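Local coordinates for protein SAM-dependent O-methyltransferase (Leptospira interrogans, PDB 2HNK) that probably transfers a methyl group from S-adenosylmethionine to a hydroxyl oxygen of its substrate, and binds the product S-adenosylhomocysteine in its Rossmann-like fold, at residues K103-N108 / I114-G119; G49-I54 / S217-A222; Q126-S131 / S136-F141; K62-I67 / L76-A81. All coordinates share one frame; numbering follows the deposited sequence.

Contact 1 (K103-N108 / I114-G119); sequences KYWKEN and IFLKLG
Trp105 and Ile114 carry most of this contact. The side chain of Trp105 leaves the helix toward the strand, and Ile114 lies across one face of the indole. Ile114 CD1 sits 3.4 Å from the centroid of the five-membered ring of Trp105, only 13° off the ring normal. This is a CH-pi contact. Its closest atom pair is Ile114 CD1 to Trp105 CG, also at 3.4 Å, so the fit is tight. Ile114 CG2 lies over the six-membered ring on the same side, 3.7 Å from Trp105 CH2. The two branches of one isoleucine thus span both rings of the indole. The first torsion of Ile114 (chi1 -56°) places CG1 beside the backbone N and CG2 beside the carbonyl carbon, which spreads the branches in this way.

Leu116 is the third member. Its CD1 comes in at the edge of the indole, near the ring plane, 4.2 Å from Trp105 CH2. No hydrogen bond crosses between the segments. The one polar atom of the indole, Trp105 NE1, bonds to Ser75 OG, which helps fix the rotation of the ring.

The segments belong to the beta-alpha-beta unit of strand 87-92, helix 95-107 and strand 114-118. The strand is an outermost one of the sheet within the chain, and its backbone pairs with strand 87-92. Helix 73-81 packs alongside, with Leu76 on Trp105 and Ala79 on Ile114. Helix 25-35 meets the helix elsewhere, through Tyr104, Asn108 and the salt bridge of Glu107 with Lys29.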
loop_
_atom_site.group_PDB
_atom_site.type_symbol
_atom_site.label_atom_id
_atom_site.label_comp_id
_atom_site.label_asym_id
_atom_site.label_seq_id
_atom_site.Cartn_x
_atom_site.Cartn_y
_atom_site.Cartn_z
ATOM N N LYS C 103 19.978 10.833 -16.751
ATOM C CA LYS C 103 19.398 11.790 -17.681
ATOM C C LYS C 103 18.066 12.322 -17.130
ATOM O O LYS C 103 17.826 13.526 -17.120
ATOM C CB LYS C 103 19.202 11.141 -19.049
ATOM C CG LYS C 103 18.495 12.021 -20.062
ATOM C CD LYS C 103 18.050 11.208 -21.248
ATOM C CE LYS C 103 17.193 12.039 -22.163
ATOM N NZ LYS C 103 16.906 11.316 -23.434
ATOM N N TYR C 104 17.221 11.421 -16.636
ATOM C CA TYR C 104 15.900 11.813 -16.127
ATOM C C TYR C 104 15.923 12.359 -14.707
ATOM O O TYR C 104 15.147 13.256 -14.393
ATOM C CB TYR C 104 14.877 10.693 -16.323
ATOM C CG TYR C 104 14.533 10.555 -17.777
ATOM C CD1 TYR C 104 15.253 9.686 -18.604
ATOM C CD2 TYR C 104 13.523 11.343 -18.352
ATOM C CE1 TYR C 104 14.960 9.584 -19.962
ATOM C CE2 TYR C 104 13.227 11.252 -19.707
ATOM C CZ TYR C 104 13.952 10.372 -20.507
ATOM O OH TYR C 104 13.655 10.273 -21.849
ATOM N N TRP C 105 16.818 11.846 -13.864
ATOM C CA TRP C 105 17.060 12.460 -12.560
ATOM C C TRP C 105 17.413 13.952 -12.723
ATOM O O TRP C 105 16.876 14.812 -12.008
ATOM C CB TRP C 105 18.195 11.754 -11.812
ATOM C CG TRP C 105 17.999 10.287 -11.555
ATOM C CD1 TRP C 105 16.812 9.598 -11.518
ATOM C CD2 TRP C 105 19.024 9.332 -11.241
ATOM N NE1 TRP C 105 17.039 8.279 -11.217
ATOM C CE2 TRP C 105 18.384 8.085 -11.040
ATOM C CE3 TRP C 105 20.419 9.408 -11.113
ATOM C CZ2 TRP C 105 19.095 6.915 -10.729
ATOM C CZ3 TRP C 105 21.130 8.246 -10.807
ATOM C CH2 TRP C 105 20.463 7.015 -10.613
ATOM N N LYS C 106 18.311 14.240 -13.672
ATOM C CA LYS C 106 18.741 15.609 -13.953
ATOM C C LYS C 106 17.608 16.456 -14.513
ATOM O O LYS C 106 17.422 17.595 -14.081
ATOM C CB LYS C 106 19.945 15.631 -14.900
ATOM C CG LYS C 106 20.670 16.977 -14.960
ATOM C CD LYS C 106 21.914 16.915 -15.852
ATOM C CE LYS C 106 23.054 16.077 -15.241
ATOM N NZ LYS C 106 23.632 16.686 -14.002
ATOM N N GLU C 107 16.858 15.899 -15.465
ATOM C CA GLU C 107 15.666 16.558 -16.027
ATOM C C GLU C 107 14.684 16.992 -14.942
ATOM O O GLU C 107 14.018 18.017 -15.067
ATOM C CB GLU C 107 14.937 15.637 -17.008
ATOM C CG GLU C 107 15.482 15.663 -18.431
ATOM C CD GLU C 107 14.528 15.033 -19.457
ATOM O OE1 GLU C 107 13.310 14.939 -19.175
ATOM O OE2 GLU C 107 14.996 14.642 -20.551
ATOM N N ASN C 108 14.606 16.207 -13.877
ATOM C CA ASN C 108 13.645 16.449 -12.819
ATOM C C ASN C 108 14.256 17.104 -11.584
ATOM O O ASN C 108 13.572 17.285 -10.578
ATOM C CB ASN C 108 12.921 15.143 -12.475
ATOM C CG ASN C 108 12.009 14.679 -13.597
ATOM O OD1 ASN C 108 10.898 15.178 -13.752
ATOM N ND2 ASN C 108 12.480 13.734 -14.392
ATOM N N ILE C 114 19.788 11.552 -4.812
ATOM C CA ILE C 114 20.060 10.215 -5.347
ATOM C C ILE C 114 21.536 9.830 -5.306
ATOM O O ILE C 114 22.401 10.623 -5.693
ATOM C CB ILE C 114 19.527 10.072 -6.797
ATOM C CG1 ILE C 114 18.033 10.397 -6.853
ATOM C CG2 ILE C 114 19.790 8.680 -7.341
ATOM C CD1 ILE C 114 17.496 10.558 -8.246
ATOM N N PHE C 115 21.793 8.600 -4.850
ATOM C CA PHE C 115 23.125 8.010 -4.745
ATOM C C PHE C 115 23.199 6.765 -5.627
ATOM O O PHE C 115 22.293 5.933 -5.621
ATOM C CB PHE C 115 23.413 7.604 -3.296
ATOM C CG PHE C 115 23.440 8.757 -2.327
ATOM C CD1 PHE C 115 22.279 9.477 -2.030
ATOM C CD2 PHE C 115 24.626 9.106 -1.684
ATOM C CE1 PHE C 115 22.308 10.537 -1.135
ATOM C CE2 PHE C 115 24.660 10.161 -0.773
ATOM C CZ PHE C 115 23.506 10.877 -0.499
ATOM N N LEU C 116 24.277 6.619 -6.378
ATOM C CA LEU C 116 24.410 5.478 -7.275
ATOM C C LEU C 116 25.668 4.673 -6.969
ATOM O O LEU C 116 26.747 5.233 -6.775
ATOM C CB LEU C 116 24.406 5.943 -8.736
ATOM C CG LEU C 116 24.512 4.914 -9.871
ATOM C CD1 LEU C 116 23.310 3.998 -9.937
ATOM C CD2 LEU C 116 24.690 5.632 -11.190
ATOM N N LYS C 117 25.502 3.357 -6.901
ATOM C CA LYS C 117 26.611 2.437 -6.817
ATOM C C LYS C 117 26.447 1.342 -7.866
ATOM O O LYS C 117 25.587 0.467 -7.743
ATOM C CB LYS C 117 26.731 1.828 -5.418
ATOM C CG LYS C 117 28.031 1.035 -5.190
ATOM C CD LYS C 117 29.272 1.859 -5.541
ATOM C CE LYS C 117 30.555 1.043 -5.409
ATOM N NZ LYS C 117 30.626 -0.034 -6.425
ATOM N N LEU C 118 27.286 1.419 -8.897
ATOM C CA LEU C 118 27.354 0.408 -9.940
ATOM C C LEU C 118 28.160 -0.778 -9.452
ATOM O O LEU C 118 29.112 -0.623 -8.686
ATOM C CB LEU C 118 27.997 0.978 -11.209
ATOM C CG LEU C 118 27.264 2.116 -11.928
ATOM C CD1 LEU C 118 28.200 2.779 -12.932
ATOM C CD2 LEU C 118 25.956 1.646 -12.613
ATOM N N GLY C 119 27.774 -1.960 -9.915
ATOM C CA GLY C 119 28.406 -3.201 -9.508
ATOM C C GLY C 119 27.346 -4.178 -9.056
ATOM O O GLY C 119 26.153 -3.882 -9.139
#

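Contact 2 (G49-I54 / S217-A222); sequences GQFLNI and SLVPIA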
loop_
_atom_site.group_PDB
_atom_site.type_symbol
_atom_site.label_atom_id
_atom_site.label_comp_id
_atom_site.label_asym_id
_atom_site.label_seq_id
_atom_site.Cartn_x
_atom_site.Cartn_y
_atom_site.Cartn_z
ATOM N N GLY C 49 4.203 3.060 -10.134
ATOM C CA GLY C 49 4.955 4.246 -9.734
ATOM C C GLY C 49 4.269 5.049 -8.640
ATOM O O GLY C 49 4.879 5.355 -7.611
ATOM N N GLN C 50 2.989 5.347 -8.856
ATOM C CA GLN C 50 2.169 6.099 -7.901
ATOM C C GLN C 50 1.972 5.365 -6.581
ATOM O O GLN C 50 1.911 5.989 -5.507
ATOM C CB GLN C 50 0.809 6.459 -8.513
ATOM C CG GLN C 50 0.759 7.826 -9.141
ATOM C CD GLN C 50 1.042 8.925 -8.146
ATOM O OE1 GLN C 50 2.121 9.516 -8.165
ATOM N NE2 GLN C 50 0.089 9.193 -7.251
ATOM N N PHE C 51 1.863 4.043 -6.682
ATOM C CA PHE C 51 1.776 3.167 -5.530
ATOM C C PHE C 51 3.042 3.284 -4.675
ATOM O O PHE C 51 2.960 3.453 -3.462
ATOM C CB PHE C 51 1.527 1.734 -6.015
ATOM C CG PHE C 51 1.298 0.729 -4.913
ATOM C CD1 PHE C 51 0.280 0.907 -3.975
ATOM C CD2 PHE C 51 2.078 -0.426 -4.847
ATOM C CE1 PHE C 51 0.061 -0.028 -2.978
ATOM C CE2 PHE C 51 1.864 -1.366 -3.847
ATOM C CZ PHE C 51 0.850 -1.165 -2.911
ATOM N N LEU C 52 4.205 3.218 -5.322
ATOM C CA LEU C 52 5.497 3.391 -4.642
ATOM C C LEU C 52 5.605 4.794 -4.024
ATOM O O LEU C 52 6.064 4.952 -2.899
ATOM C CB LEU C 52 6.665 3.126 -5.604
ATOM C CG LEU C 52 6.740 1.754 -6.299
ATOM C CD1 LEU C 52 7.904 1.695 -7.287
ATOM C CD2 LEU C 52 6.815 0.605 -5.301
ATOM N N ASN C 53 5.157 5.795 -4.778
ATOM C CA ASN C 53 5.109 7.168 -4.311
ATOM C C ASN C 53 4.320 7.300 -3.000
ATOM O O ASN C 53 4.869 7.748 -1.994
ATOM C CB ASN C 53 4.556 8.086 -5.413
ATOM C CG ASN C 53 4.712 9.565 -5.084
ATOM O OD1 ASN C 53 3.984 10.106 -4.262
ATOM N ND2 ASN C 53 5.655 10.222 -5.741
ATOM N N ILE C 54 3.060 6.864 -2.997
ATOM C CA ILE C 54 2.219 6.984 -1.805
ATOM C C ILE C 54 2.777 6.199 -0.611
ATOM O O ILE C 54 2.783 6.692 0.520
ATOM C CB ILE C 54 0.713 6.656 -2.095
ATOM C CG1 ILE C 54 -0.199 7.358 -1.091
ATOM C CG2 ILE C 54 0.421 5.156 -2.095
ATOM C CD1 ILE C 54 -0.949 8.519 -1.672
ATOM N N SER C 217 2.003 -8.506 2.821
ATOM C CA SER C 217 0.813 -8.339 2.006
ATOM C C SER C 217 1.221 -8.421 0.539
ATOM O O SER C 217 2.027 -7.617 0.071
ATOM C CB SER C 217 0.115 -7.013 2.308
ATOM O OG SER C 217 -1.039 -6.869 1.497
ATOM N N LEU C 218 0.681 -9.411 -0.167
ATOM C CA LEU C 218 1.003 -9.631 -1.571
ATOM C C LEU C 218 -0.100 -9.047 -2.464
ATOM O O LEU C 218 -1.172 -9.634 -2.640
ATOM C CB LEU C 218 1.213 -11.123 -1.850
ATOM C CG LEU C 218 2.022 -11.511 -3.103
ATOM C CD1 LEU C 218 2.367 -12.998 -3.072
ATOM C CD2 LEU C 218 1.319 -11.134 -4.420
ATOM N N VAL C 219 0.204 -7.890 -3.038
ATOM C CA VAL C 219 -0.771 -7.058 -3.721
ATOM C C VAL C 219 -0.764 -7.398 -5.209
ATOM O O VAL C 219 0.289 -7.356 -5.837
ATOM C CB VAL C 219 -0.413 -5.557 -3.518
ATOM C CG1 VAL C 219 -1.454 -4.648 -4.152
ATOM C CG2 VAL C 219 -0.243 -5.244 -2.041
ATOM N N PRO C 220 -1.935 -7.747 -5.781
ATOM C CA PRO C 220 -1.938 -8.082 -7.209
ATOM C C PRO C 220 -1.922 -6.851 -8.123
ATOM O O PRO C 220 -2.745 -6.718 -9.033
ATOM C CB PRO C 220 -3.208 -8.923 -7.374
ATOM C CG PRO C 220 -4.138 -8.421 -6.303
ATOM C CD PRO C 220 -3.272 -7.900 -5.170
ATOM N N ILE C 221 -0.976 -5.956 -7.875
ATOM C CA ILE C 221 -0.758 -4.829 -8.765
ATOM C C ILE C 221 0.458 -5.144 -9.646
ATOM O O ILE C 221 1.419 -5.781 -9.186
ATOM C CB ILE C 221 -0.619 -3.476 -7.986
ATOM C CG1 ILE C 221 -0.603 -2.283 -8.956
ATOM C CG2 ILE C 221 0.606 -3.480 -7.070
ATOM C CD1 ILE C 221 -0.501 -0.922 -8.276
ATOM N N ALA C 222 0.401 -4.719 -10.904
ATOM C CA ALA C 222 1.446 -5.009 -11.890
ATOM C C ALA C 222 1.702 -6.522 -11.983
ATOM O O ALA C 222 0.778 -7.278 -12.274
ATOM C CB ALA C 222 2.719 -4.230 -11.584
#
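Val219, at the end of strand 214-219, is the first residue of 217-222 to meet Phe51 of helix 46-59. Its CG2 methyl approaches the far end of the ring, 4.3 Å from Phe51 CZ. The approach is oblique. Pro220 follows and is the centre of an inverse gamma turn. A weak bond of 2.8 Å from Ile221 N to Val219 O closes this turn. The bend brings the next side chain, Ile221, back toward the same phenylalanine.

Ile221 reaches Phe51 with two branches. Its CD1 lies 4.0 Å from Phe51 CB, near the root of the side chain. Its CG2 lies 4.1 Å from both Phe51 CD2 and Phe51 CE2, again obliquely to the ring. Phe51 has CG anti to its backbone N (chi1 -175°), which carries the ring out from the helix to meet both aliphatic residues.

The dimer interface runs through this region. Val219 packs on Val219 of the second subunit, and Phe51 on Ser217 of the second subunit. Ala222 N bonds to Asn5 OD1 of the second subunit. Within the chain, Val225 and Leu227 of strand 225-230 also touch Phe51. The contact itself is wholly apolar. No hydrogen bond crosses between the segments, so the helix, the end of strand 214-219 and the turn that follows are held together here by van der Waals and hydrophobic packing of buried side chains.

Contact 3 (Q126-S131 / S136-F141); sequences QVLIDS and SWASDF
The carbonyl O of Val127, whose side chain touches Trp137 across the contact, is gripped twice near the helix end. Ser131 OG bonds to Val127 O at 2.6 Å, coming from above the carbonyl plane. Ser131 N adds a weak bond to the same oxygen at 2.9 Å. One turn of backbone is thus tied off where the helix gives way to loop.

Across the contact everything is apolar. Val127 CG1 meets the indole of Trp137 at its edge, near the ring plane, 4.1 Å from CZ2. Leu128 CD1 comes closer and more obliquely, 3.7 Å from Trp137 CZ3. The same methyl lies 3.8 Å from Ala138 CB, so one leucine branch touches two consecutive loop residues. The first torsion of Trp137 (chi1 46°) puts CG between the backbone N and the carbonyl carbon, and the indole reaches back to Val127 and Leu128. In the loop, Phe141 N bonds to Ala138 O at 2.9 Å and keeps the chain turned.

The contact folds the loop that precedes strand 148-153 back on helix 121-130. Beneath it, Leu128 reaches Leu89 of strand 87-92 and Ile65 of strand 63-67. Trp137 also rests on Leu89 and makes a cation-pi contact with Lys117 of strand 114-118. On another side of the helix, Gln126 and Ile129 pack on Leu166 of helix 160-170.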
loop_
_atom_site.group_PDB
_atom_site.type_symbol
_atom_site.label_atom_id
_atom_site.label_comp_id
_atom_site.label_asym_id
_atom_site.label_seq_id
_atom_site.Cartn_x
_atom_site.Cartn_y
_atom_site.Cartn_z
ATOM N N GLN C 126 26.576 -5.938 1.071
ATOM C CA GLN C 126 27.483 -6.495 2.087
ATOM C C GLN C 126 28.495 -5.474 2.589
ATOM O O GLN C 126 28.713 -5.368 3.788
ATOM C CB GLN C 126 28.212 -7.740 1.585
ATOM C CG GLN C 126 28.993 -8.467 2.681
ATOM C CD GLN C 126 28.100 -8.951 3.816
ATOM O OE1 GLN C 126 27.159 -9.714 3.602
ATOM N NE2 GLN C 126 28.394 -8.503 5.032
ATOM N N VAL C 127 29.092 -4.718 1.673
ATOM C CA VAL C 127 30.019 -3.641 2.029
ATOM C C VAL C 127 29.350 -2.599 2.936
ATOM O O VAL C 127 29.969 -2.065 3.865
ATOM C CB VAL C 127 30.591 -2.969 0.761
ATOM C CG1 VAL C 127 31.382 -1.719 1.110
ATOM C CG2 VAL C 127 31.453 -3.951 -0.010
ATOM N N LEU C 128 28.076 -2.329 2.665
ATOM C CA LEU C 128 27.270 -1.386 3.437
ATOM C C LEU C 128 26.986 -1.929 4.845
ATOM O O LEU C 128 27.048 -1.186 5.836
ATOM C CB LEU C 128 25.965 -1.106 2.681
ATOM C CG LEU C 128 25.354 0.289 2.695
ATOM C CD1 LEU C 128 26.356 1.357 2.283
ATOM C CD2 LEU C 128 24.154 0.316 1.771
ATOM N N ILE C 129 26.687 -3.224 4.932
ATOM C CA ILE C 129 26.514 -3.877 6.225
ATOM C C ILE C 129 27.806 -3.812 7.066
ATOM O O ILE C 129 27.769 -3.436 8.245
ATOM C CB ILE C 129 26.033 -5.338 6.070
ATOM C CG1 ILE C 129 24.598 -5.376 5.544
ATOM C CG2 ILE C 129 26.122 -6.087 7.404
ATOM C CD1 ILE C 129 24.177 -6.712 4.958
ATOM N N ASP C 130 28.935 -4.155 6.449
ATOM C CA ASP C 130 30.214 -4.278 7.161
ATOM C C ASP C 130 30.941 -2.955 7.409
ATOM O O ASP C 130 31.855 -2.900 8.230
ATOM C CB ASP C 130 31.150 -5.230 6.410
ATOM C CG ASP C 130 30.585 -6.623 6.275
ATOM O OD1 ASP C 130 29.855 -7.072 7.184
ATOM O OD2 ASP C 130 30.875 -7.276 5.250
ATOM N N SER C 131 30.548 -1.906 6.688
ATOM C CA SER C 131 31.171 -0.586 6.807
ATOM C C SER C 131 31.138 -0.047 8.235
ATOM O O SER C 131 30.103 -0.122 8.904
ATOM C CB SER C 131 30.492 0.410 5.865
ATOM O OG SER C 131 30.940 0.238 4.531
ATOM N N SER C 136 32.498 6.470 0.144
ATOM C CA SER C 136 32.316 7.770 -0.494
ATOM C C SER C 136 30.950 7.875 -1.162
ATOM O O SER C 136 30.317 8.939 -1.142
ATOM C CB SER C 136 33.406 7.992 -1.537
ATOM O OG SER C 136 33.348 6.979 -2.527
ATOM N N TRP C 137 30.509 6.756 -1.743
ATOM C CA TRP C 137 29.236 6.684 -2.455
ATOM C C TRP C 137 28.014 6.612 -1.529
ATOM O O TRP C 137 26.883 6.805 -1.989
ATOM C CB TRP C 137 29.237 5.543 -3.485
ATOM C CG TRP C 137 29.765 4.254 -2.972
ATOM C CD1 TRP C 137 31.053 3.806 -3.060
ATOM C CD2 TRP C 137 29.022 3.225 -2.295
ATOM N NE1 TRP C 137 31.160 2.561 -2.481
ATOM C CE2 TRP C 137 29.931 2.180 -2.002
ATOM C CE3 TRP C 137 27.675 3.081 -1.915
ATOM C CZ2 TRP C 137 29.539 1.003 -1.343
ATOM C CZ3 TRP C 137 27.286 1.909 -1.249
ATOM C CH2 TRP C 137 28.218 0.889 -0.972
ATOM N N ALA C 138 28.239 6.354 -0.238
ATOM C CA ALA C 138 27.158 6.364 0.754
ATOM C C ALA C 138 27.343 7.441 1.830
ATOM O O ALA C 138 26.559 7.531 2.783
ATOM C CB ALA C 138 26.995 4.990 1.392
ATOM N N SER C 139 28.380 8.260 1.673
ATOM C CA SER C 139 28.630 9.362 2.588
ATOM C C SER C 139 27.424 10.302 2.605
ATOM O O SER C 139 26.954 10.755 1.545
ATOM C CB SER C 139 29.905 10.117 2.198
ATOM O OG SER C 139 30.086 11.258 3.028
ATOM N N ASP C 140 26.926 10.558 3.815
ATOM C CA ASP C 140 25.753 11.406 4.070
ATOM C C ASP C 140 24.423 10.748 3.648
ATOM O O ASP C 140 23.381 11.414 3.562
ATOM C CB ASP C 140 25.914 12.802 3.442
ATOM C CG ASP C 140 25.145 13.881 4.198
ATOM O OD1 ASP C 140 24.485 13.564 5.214
ATOM O OD2 ASP C 140 25.200 15.056 3.781
ATOM N N PHE C 141 24.475 9.442 3.394
ATOM C CA PHE C 141 23.279 8.632 3.155
ATOM C C PHE C 141 23.044 7.768 4.393
ATOM O O PHE C 141 22.316 8.180 5.302
ATOM C CB PHE C 141 23.428 7.787 1.873
ATOM C CG PHE C 141 22.307 6.804 1.639
ATOM C CD1 PHE C 141 21.044 7.240 1.242
ATOM C CD2 PHE C 141 22.521 5.437 1.797
ATOM C CE1 PHE C 141 20.011 6.321 1.021
ATOM C CE2 PHE C 141 21.500 4.525 1.589
ATOM C CZ PHE C 141 20.242 4.966 1.193
#

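Contact 4 (K62-I67 / L76-A81); sequences KRIIEI and LCFASA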
loop_
_atom_site.group_PDB
_atom_site.type_symbol
_atom_site.label_atom_id
_atom_site.label_comp_id
_atom_site.label_asym_id
_atom_site.label_seq_id
_atom_site.Cartn_x
_atom_site.Cartn_y
_atom_site.Cartn_z
ATOM N N LYS C 62 13.009 8.030 4.941
ATOM C CA LYS C 62 14.005 9.048 4.587
ATOM C C LYS C 62 15.256 8.435 3.967
ATOM O O LYS C 62 16.038 9.138 3.324
ATOM C CB LYS C 62 14.383 9.911 5.795
ATOM C CG LYS C 62 13.217 10.713 6.345
ATOM C CD LYS C 62 13.662 11.896 7.187
ATOM C CE LYS C 62 12.450 12.769 7.510
ATOM N NZ LYS C 62 12.827 14.072 8.122
ATOM N N ARG C 63 15.452 7.134 4.171
ATOM C CA ARG C 63 16.571 6.428 3.554
ATOM C C ARG C 63 16.085 5.194 2.823
ATOM O O ARG C 63 15.636 4.231 3.448
ATOM C CB ARG C 63 17.637 6.048 4.595
ATOM C CG ARG C 63 18.360 7.237 5.246
ATOM C CD ARG C 63 19.071 8.118 4.208
ATOM N NE ARG C 63 19.775 9.236 4.835
ATOM C CZ ARG C 63 19.273 10.459 4.990
ATOM N NH1 ARG C 63 18.057 10.762 4.546
ATOM N NH2 ARG C 63 20.005 11.395 5.584
ATOM N N ILE C 64 16.185 5.233 1.497
ATOM C CA ILE C 64 15.708 4.149 0.638
ATOM C C ILE C 64 16.871 3.483 -0.106
ATOM O O ILE C 64 17.811 4.157 -0.516
ATOM C CB ILE C 64 14.660 4.671 -0.393
ATOM C CG1 ILE C 64 13.439 5.262 0.331
ATOM C CG2 ILE C 64 14.254 3.561 -1.376
ATOM C CD1 ILE C 64 12.408 5.875 -0.587
ATOM N N ILE C 65 16.805 2.166 -0.276
ATOM C CA ILE C 65 17.703 1.483 -1.210
ATOM C C ILE C 65 16.901 0.747 -2.274
ATOM O O ILE C 65 16.054 -0.083 -1.957
ATOM C CB ILE C 65 18.683 0.504 -0.522
ATOM C CG1 ILE C 65 19.596 1.244 0.459
ATOM C CG2 ILE C 65 19.524 -0.254 -1.569
ATOM C CD1 ILE C 65 20.497 0.321 1.271
ATOM N N GLU C 66 17.183 1.069 -3.534
ATOM C CA GLU C 66 16.610 0.366 -4.665
ATOM C C GLU C 66 17.632 -0.619 -5.225
ATOM O O GLU C 66 18.731 -0.224 -5.615
ATOM C CB GLU C 66 16.155 1.363 -5.740
ATOM C CG GLU C 66 15.730 0.713 -7.051
ATOM C CD GLU C 66 15.123 1.704 -8.012
ATOM O OE1 GLU C 66 15.841 2.201 -8.916
ATOM O OE2 GLU C 66 13.931 2.011 -7.844
ATOM N N ILE C 67 17.256 -1.897 -5.251
ATOM C CA ILE C 67 18.085 -2.956 -5.814
ATOM C C ILE C 67 17.554 -3.276 -7.211
ATOM O O ILE C 67 16.572 -4.028 -7.365
ATOM C CB ILE C 67 18.075 -4.246 -4.940
ATOM C CG1 ILE C 67 18.407 -3.943 -3.466
ATOM C CG2 ILE C 67 19.058 -5.277 -5.489
ATOM C CD1 ILE C 67 17.862 -4.974 -2.508
ATOM N N LEU C 76 12.829 7.517 -9.839
ATOM C CA LEU C 76 12.209 8.823 -10.078
ATOM C C LEU C 76 10.987 9.015 -9.178
ATOM O O LEU C 76 10.786 10.094 -8.625
ATOM C CB LEU C 76 11.800 8.912 -11.544
ATOM C CG LEU C 76 12.084 10.095 -12.466
ATOM C CD1 LEU C 76 13.439 10.765 -12.215
ATOM C CD2 LEU C 76 11.951 9.620 -13.924
ATOM N N CYS C 77 10.194 7.954 -9.010
ATOM C CA CYS C 77 9.028 7.991 -8.124
ATOM C C CYS C 77 9.417 8.085 -6.655
ATOM O O CYS C 77 8.858 8.892 -5.924
ATOM C CB CYS C 77 8.122 6.777 -8.349
ATOM S SG CYS C 77 7.487 6.713 -10.014
ATOM N N PHE C 78 10.363 7.251 -6.228
ATOM C CA PHE C 78 10.890 7.324 -4.872
ATOM C C PHE C 78 11.512 8.686 -4.580
ATOM O O PHE C 78 11.225 9.275 -3.542
ATOM C CB PHE C 78 11.938 6.236 -4.622
ATOM C CG PHE C 78 11.368 4.848 -4.523
ATOM C CD1 PHE C 78 11.790 3.849 -5.396
ATOM C CD2 PHE C 78 10.416 4.536 -3.555
ATOM C CE1 PHE C 78 11.272 2.553 -5.314
ATOM C CE2 PHE C 78 9.885 3.247 -3.467
ATOM C CZ PHE C 78 10.324 2.250 -4.351
ATOM N N ALA C 79 12.346 9.181 -5.500
ATOM C CA ALA C 79 13.089 10.427 -5.295
ATOM C C ALA C 79 12.179 11.637 -5.152
ATOM O O ALA C 79 12.422 12.482 -4.289
ATOM C CB ALA C 79 14.140 10.652 -6.399
ATOM N N SER C 80 11.131 11.714 -5.977
ATOM C CA SER C 80 10.162 12.804 -5.854
ATOM C C SER C 80 9.207 12.667 -4.669
ATOM O O SER C 80 8.672 13.668 -4.203
ATOM C CB SER C 80 9.385 13.045 -7.151
ATOM O OG SER C 80 9.148 11.850 -7.850
ATOM N N ALA C 81 8.997 11.441 -4.185
ATOM C CA ALA C 81 8.132 11.212 -3.019
ATOM C C ALA C 81 8.827 11.532 -1.701
ATOM O O ALA C 81 8.169 11.956 -0.755
ATOM C CB ALA C 81 7.609 9.786 -2.995
#
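Apolar packing joins Ile64 to Phe78. The isoleucine and the ring cross at about a right angle, with Ile64 CG2 over one face of the ring. Ile64 CD1 reaches further along, 3.8 Å from Phe78 CD2 and 4.1 Å from Phe78 CB.

The second kind of contact is polar against aromatic. Glu66 OE2 lies in the ring plane, at the edge, 3.7 Å from both Phe78 CE1 and CD1. The carboxylate is turned 67° from the ring. Such an oxygen faces ring hydrogens, which is probably a mildly favourable electrostatic contact. An extended chain with CG anti to the backbone N (chi1 171°) carries the carboxylate out from the strand.

Hydrogen bonds hold the buried carboxylate from outside the contact. Ser74 OG bonds to Glu66 OE2, and Thr69 OG1 to Glu66 OE1. Ser74 also binds S-adenosylhomocysteine, so Glu66 probably helps to position Ser74.

Strand 63-67, helix 73-81 and strand 87-92 form a beta-alpha-beta unit. The glycine-containing turn after strand 63-67 is the classic cofactor-binding feature, as in other Rossmann-like methyltransferases.

Contacts 1, 2 and 4 each set a helix against the one central sheet. Contact 4 lies nearest the centre of the chain, about 8 Å from it, and touches the other three. Leu76 CD1 comes 3.6 Å from Trp105 CD1 of contact 1. Its link to contact 3 includes a probable hydrogen bond, Arg63 NE to Phe141 O at 2.8 Å, beside packing of Leu128 on Ile65. It meets contact 2 through Phe78 and Leu52. Phe115 and Lys117 of contact 1 pack on Phe141 and Trp137 of contact 3. The Glu66 side chain is about 4 Å from bound S-adenosylhomocysteine, while Gly119 of contact 1 touches it. Contact 2 instead lies at the dimer interface.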